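PDB 7ORX: probable benzoylformate decarboxylase from Rhodococcus jostii, which belongs to the thiamine diphosphate-dependent enzymes and binds thiamine diphosphate and a sodium ion in a four-chain assembly. Local coordinates for residues Ala258-Glu268 with Arg282-Pro293. Numbering follows the deposited sequence.
Sequences AGVADLSKTLE and RYHQYVPGNYLP
Val260 lies over the Tyr283 ring, its CG2 3.7 Å from the ring centroid and only 7° off the normal, a CH-pi contact. With CG1 anti to the backbone N (chi1 180°), CG2 is left to face Tyr283 while CG1 meets CD1 of Tyr291 at 3.7 Å. Leu263 CD1 adds an oblique touch at Tyr283 CE1. Val287 straddles the start of the helix, CG1 packing on CA of Gly259, the N-cap residue, and CG2 on Ala261 CB at 3.6 Å. Farther along, the Pro293 ring rests at the C-terminal end of the helix, against Ser264 O and, just past the helix, Leu267 CB. The pairing belongs to the central domain, a Rossmann-like parallel sheet with flanking helices: the loop between strands 272-276 and 297-302 runs along one side of helix 260-266, which follows edge strand 252-255. Ala261 N, in the first turn, donates to Val287 O at 3.1 Å. Three residues earlier in the loop, His284 N donates to Ala258 O (2.9 Å), just ahead of the helix. Ser264 OG is 2.8 Å from Asn290 O and also within reach of Ala261 O, so its proton has two possible acceptors. One water donates to Val260 O and Tyr291 O and accepts from Tyr283 OH, linking the helix carbonyl to the Tyr283 hydroxyl and the Tyr291 backbone. Tyr291 OH bonds Gln109 of a second subunit, and Tyr283 packs on Val111 of that subunit.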
loop_
_atom_site.group_PDB
_atom_site.type_symbol
_atom_site.label_atom_id
_atom_site.label_comp_id
_atom_site.label_asym_id
_atom_site.label_seq_id
_atom_site.Cartn_x
_atom_site.Cartn_y
_atom_site.Cartn_z
ATOM N N ALA C 258 -3.561 -32.830 2.598
ATOM C CA ALA C 258 -3.684 -31.405 2.197
ATOM C C ALA C 258 -3.837 -31.312 0.677
ATOM O O ALA C 258 -3.283 -30.381 0.074
ATOM C CB ALA C 258 -2.491 -30.623 2.695
ATOM N N GLY C 259 -4.546 -32.266 0.083
ATOM C CA GLY C 259 -4.984 -32.247 -1.321
ATOM C C GLY C 259 -6.499 -32.246 -1.351
ATOM O O GLY C 259 -7.120 -32.822 -0.446
ATOM N N VAL C 260 -7.092 -31.607 -2.351
ATOM C CA VAL C 260 -8.569 -31.442 -2.413
ATOM C C VAL C 260 -9.227 -32.825 -2.587
ATOM O O VAL C 260 -10.121 -33.165 -1.797
ATOM C CB VAL C 260 -8.944 -30.468 -3.538
ATOM C CG1 VAL C 260 -10.433 -30.280 -3.639
ATOM C CG2 VAL C 260 -8.248 -29.125 -3.379
ATOM N N ALA C 261 -8.796 -33.600 -3.584
ATOM C CA ALA C 261 -9.378 -34.913 -3.946
ATOM C C ALA C 261 -9.116 -35.893 -2.811
ATOM O O ALA C 261 -10.000 -36.699 -2.506
ATOM C CB ALA C 261 -8.782 -35.424 -5.236
ATOM N N ASP C 262 -7.928 -35.796 -2.220
ATOM C CA ASP C 262 -7.411 -36.762 -1.217
ATOM C C ASP C 262 -8.211 -36.625 0.082
ATOM O O ASP C 262 -8.556 -37.679 0.693
ATOM C CB ASP C 262 -5.901 -36.563 -1.014
ATOM C CG ASP C 262 -5.018 -36.947 -2.203
ATOM O OD1 ASP C 262 -5.543 -37.511 -3.214
ATOM O OD2 ASP C 262 -3.798 -36.674 -2.108
ATOM N N LEU C 263 -8.493 -35.380 0.482
ATOM C CA LEU C 263 -9.262 -35.050 1.720
ATOM C C LEU C 263 -10.698 -35.560 1.570
ATOM O O LEU C 263 -11.181 -36.237 2.491
ATOM C CB LEU C 263 -9.199 -33.540 1.973
ATOM C CG LEU C 263 -9.767 -33.079 3.311
ATOM C CD1 LEU C 263 -9.207 -31.721 3.700
ATOM C CD2 LEU C 263 -11.289 -33.003 3.271
ATOM N N SER C 264 -11.345 -35.290 0.443
ATOM C CA SER C 264 -12.755 -35.693 0.236
ATOM C C SER C 264 -12.870 -37.222 0.169
ATOM O O SER C 264 -13.898 -37.761 0.629
ATOM C CB SER C 264 -13.366 -34.994 -0.952
ATOM O OG SER C 264 -12.639 -35.294 -2.122
ATOM N N LYS C 265 -11.857 -37.912 -0.365
ATOM C CA LYS C 265 -11.832 -39.400 -0.470
ATOM C C LYS C 265 -11.713 -39.989 0.948
ATOM O O LYS C 265 -12.381 -40.993 1.229
ATOM C CB LYS C 265 -10.736 -39.853 -1.447
ATOM C CG LYS C 265 -10.573 -41.374 -1.619
ATOM C CD LYS C 265 -9.193 -41.912 -1.139
ATOM C CE LYS C 265 -9.235 -43.166 -0.267
ATOM N NZ LYS C 265 -9.722 -44.355 -1.015
ATOM N N THR C 266 -10.902 -39.374 1.812
ATOM C CA THR C 266 -10.685 -39.801 3.220
ATOM C C THR C 266 -11.998 -39.739 4.016
ATOM O O THR C 266 -12.238 -40.690 4.788
ATOM C CB THR C 266 -9.621 -38.931 3.887
ATOM O OG1 THR C 266 -8.415 -39.013 3.126
ATOM C CG2 THR C 266 -9.357 -39.319 5.321
ATOM N N LEU C 267 -12.804 -38.669 3.848
ATOM C CA LEU C 267 -14.070 -38.446 4.599
ATOM C C LEU C 267 -15.272 -39.063 3.876
ATOM O O LEU C 267 -16.424 -38.808 4.311
ATOM C CB LEU C 267 -14.300 -36.942 4.762
ATOM C CG LEU C 267 -13.242 -36.162 5.523
ATOM C CD1 LEU C 267 -13.610 -34.703 5.596
ATOM C CD2 LEU C 267 -13.032 -36.737 6.913
ATOM N N GLU C 268 -15.042 -39.802 2.793
ATOM C CA GLU C 268 -16.109 -40.538 2.064
ATOM C C GLU C 268 -16.919 -41.329 3.108
ATOM O O GLU C 268 -16.301 -41.952 4.015
ATOM C CB GLU C 268 -15.445 -41.403 0.982
ATOM C CG GLU C 268 -16.376 -42.079 -0.032
ATOM C CD GLU C 268 -15.930 -43.474 -0.537
ATOM O OE1 GLU C 268 -14.720 -43.829 -0.391
ATOM O OE2 GLU C 268 -16.794 -44.245 -1.039
ATOM N N ARG C 282 -6.736 -25.643 4.478
ATOM C CA ARG C 282 -5.304 -25.294 4.289
ATOM C C ARG C 282 -4.619 -26.390 3.426
ATOM O O ARG C 282 -3.680 -27.091 3.866
ATOM C CB ARG C 282 -4.744 -25.108 5.693
ATOM C CG ARG C 282 -3.591 -24.133 5.750
ATOM C CD ARG C 282 -3.965 -22.689 5.919
ATOM N NE ARG C 282 -2.648 -22.062 6.046
ATOM C CZ ARG C 282 -2.093 -21.219 5.171
ATOM N NH1 ARG C 282 -2.741 -20.835 4.078
ATOM N NH2 ARG C 282 -0.903 -20.712 5.445
ATOM N N TYR C 283 -5.091 -26.527 2.194
ATOM C CA TYR C 283 -4.538 -27.393 1.120
ATOM C C TYR C 283 -3.134 -26.899 0.802
ATOM O O TYR C 283 -2.813 -25.781 1.180
ATOM C CB TYR C 283 -5.407 -27.305 -0.138
ATOM C CG TYR C 283 -6.872 -27.653 0.028
ATOM C CD1 TYR C 283 -7.248 -28.884 0.529
ATOM C CD2 TYR C 283 -7.887 -26.803 -0.386
ATOM C CE1 TYR C 283 -8.577 -29.246 0.677
ATOM C CE2 TYR C 283 -9.224 -27.165 -0.272
ATOM C CZ TYR C 283 -9.572 -28.398 0.266
ATOM O OH TYR C 283 -10.840 -28.883 0.377
ATOM N N HIS C 284 -2.330 -27.693 0.111
ATOM C CA HIS C 284 -0.886 -27.411 -0.132
ATOM C C HIS C 284 -0.529 -27.841 -1.556
ATOM O O HIS C 284 -0.511 -26.980 -2.443
ATOM C CB HIS C 284 -0.031 -28.099 0.953
ATOM C CG HIS C 284 1.411 -27.717 0.921
ATOM N ND1 HIS C 284 2.225 -27.872 2.031
ATOM C CD2 HIS C 284 2.176 -27.147 -0.045
ATOM C CE1 HIS C 284 3.445 -27.448 1.738
ATOM N NE2 HIS C 284 3.440 -26.991 0.469
ATOM N N GLN C 285 -0.240 -29.129 -1.739
ATOM C CA GLN C 285 -0.246 -29.810 -3.052
ATOM C C GLN C 285 -1.585 -29.472 -3.739
ATOM O O GLN C 285 -2.625 -29.534 -3.081
ATOM C CB GLN C 285 0.066 -31.313 -2.890
ATOM C CG GLN C 285 -0.859 -32.094 -1.942
ATOM C CD GLN C 285 -0.410 -32.238 -0.488
ATOM O OE1 GLN C 285 0.423 -31.505 0.010
ATOM N NE2 GLN C 285 -0.968 -33.190 0.250
ATOM N N TYR C 286 -1.527 -29.093 -5.018
ATOM C CA TYR C 286 -2.663 -28.960 -5.958
ATOM C C TYR C 286 -3.003 -30.347 -6.484
ATOM O O TYR C 286 -2.334 -30.809 -7.424
ATOM C CB TYR C 286 -2.321 -28.026 -7.125
ATOM C CG TYR C 286 -3.447 -27.770 -8.102
ATOM C CD1 TYR C 286 -4.697 -27.358 -7.641
ATOM C CD2 TYR C 286 -3.267 -27.913 -9.476
ATOM C CE1 TYR C 286 -5.735 -27.096 -8.520
ATOM C CE2 TYR C 286 -4.294 -27.649 -10.373
ATOM C CZ TYR C 286 -5.530 -27.234 -9.887
ATOM O OH TYR C 286 -6.584 -26.954 -10.712
ATOM N N VAL C 287 -4.017 -30.998 -5.901
ATOM C CA VAL C 287 -4.604 -32.260 -6.453
ATOM C C VAL C 287 -6.109 -32.015 -6.606
ATOM O O VAL C 287 -6.883 -32.216 -5.669
ATOM C CB VAL C 287 -4.174 -33.515 -5.643
ATOM C CG1 VAL C 287 -3.498 -33.166 -4.315
ATOM C CG2 VAL C 287 -5.282 -34.551 -5.436
ATOM N N PRO C 288 -6.565 -31.529 -7.796
ATOM C CA PRO C 288 -7.963 -31.162 -8.018
ATOM C C PRO C 288 -8.998 -32.305 -8.054
ATOM O O PRO C 288 -8.652 -33.447 -8.317
ATOM C CB PRO C 288 -7.942 -30.421 -9.378
ATOM C CG PRO C 288 -6.728 -30.914 -10.104
ATOM C CD PRO C 288 -5.758 -31.282 -9.003
ATOM N N GLY C 289 -10.262 -31.934 -7.791
ATOM C CA GLY C 289 -11.425 -32.815 -7.574
ATOM C C GLY C 289 -12.439 -32.129 -6.684
ATOM O O GLY C 289 -12.446 -30.876 -6.636
ATOM N N ASN C 290 -13.271 -32.911 -5.992
ATOM C CA ASN C 290 -14.444 -32.416 -5.199
ATOM C C ASN C 290 -13.988 -32.004 -3.793
ATOM O O ASN C 290 -13.280 -32.816 -3.155
ATOM C CB ASN C 290 -15.552 -33.477 -5.076
ATOM C CG ASN C 290 -16.026 -34.056 -6.392
ATOM O OD1 ASN C 290 -16.149 -33.349 -7.376
ATOM N ND2 ASN C 290 -16.324 -35.340 -6.411
ATOM N N TYR C 291 -14.393 -30.817 -3.312
ATOM C CA TYR C 291 -14.058 -30.304 -1.950
ATOM C C TYR C 291 -14.627 -31.245 -0.892
ATOM O O TYR C 291 -13.909 -31.589 0.087
ATOM C CB TYR C 291 -14.571 -28.883 -1.714
ATOM C CG TYR C 291 -13.865 -27.830 -2.526
ATOM C CD1 TYR C 291 -12.533 -27.531 -2.291
ATOM C CD2 TYR C 291 -14.517 -27.140 -3.533
ATOM C CE1 TYR C 291 -11.861 -26.597 -3.064
ATOM C CE2 TYR C 291 -13.866 -26.188 -4.300
ATOM C CZ TYR C 291 -12.529 -25.933 -4.069
ATOM O OH TYR C 291 -11.832 -25.021 -4.786
ATOM N N LEU C 292 -15.877 -31.659 -1.098
ATOM C CA LEU C 292 -16.575 -32.589 -0.179
ATOM C C LEU C 292 -16.866 -33.904 -0.885
ATOM O O LEU C 292 -17.053 -33.937 -2.100
ATOM C CB LEU C 292 -17.889 -31.958 0.264
ATOM C CG LEU C 292 -17.771 -30.592 0.928
ATOM C CD1 LEU C 292 -19.135 -30.101 1.323
ATOM C CD2 LEU C 292 -16.878 -30.651 2.152
ATOM N N PRO C 293 -16.981 -35.001 -0.110
ATOM C CA PRO C 293 -17.562 -36.240 -0.612
ATOM C C PRO C 293 -19.061 -36.058 -0.933
ATOM O O PRO C 293 -19.687 -35.179 -0.353
ATOM C CB PRO C 293 -17.316 -37.283 0.507
ATOM C CG PRO C 293 -16.924 -36.508 1.731
ATOM C CD PRO C 293 -16.634 -35.078 1.312
HETATM O O HOH W 1 -11.313 -31.320 0.064
#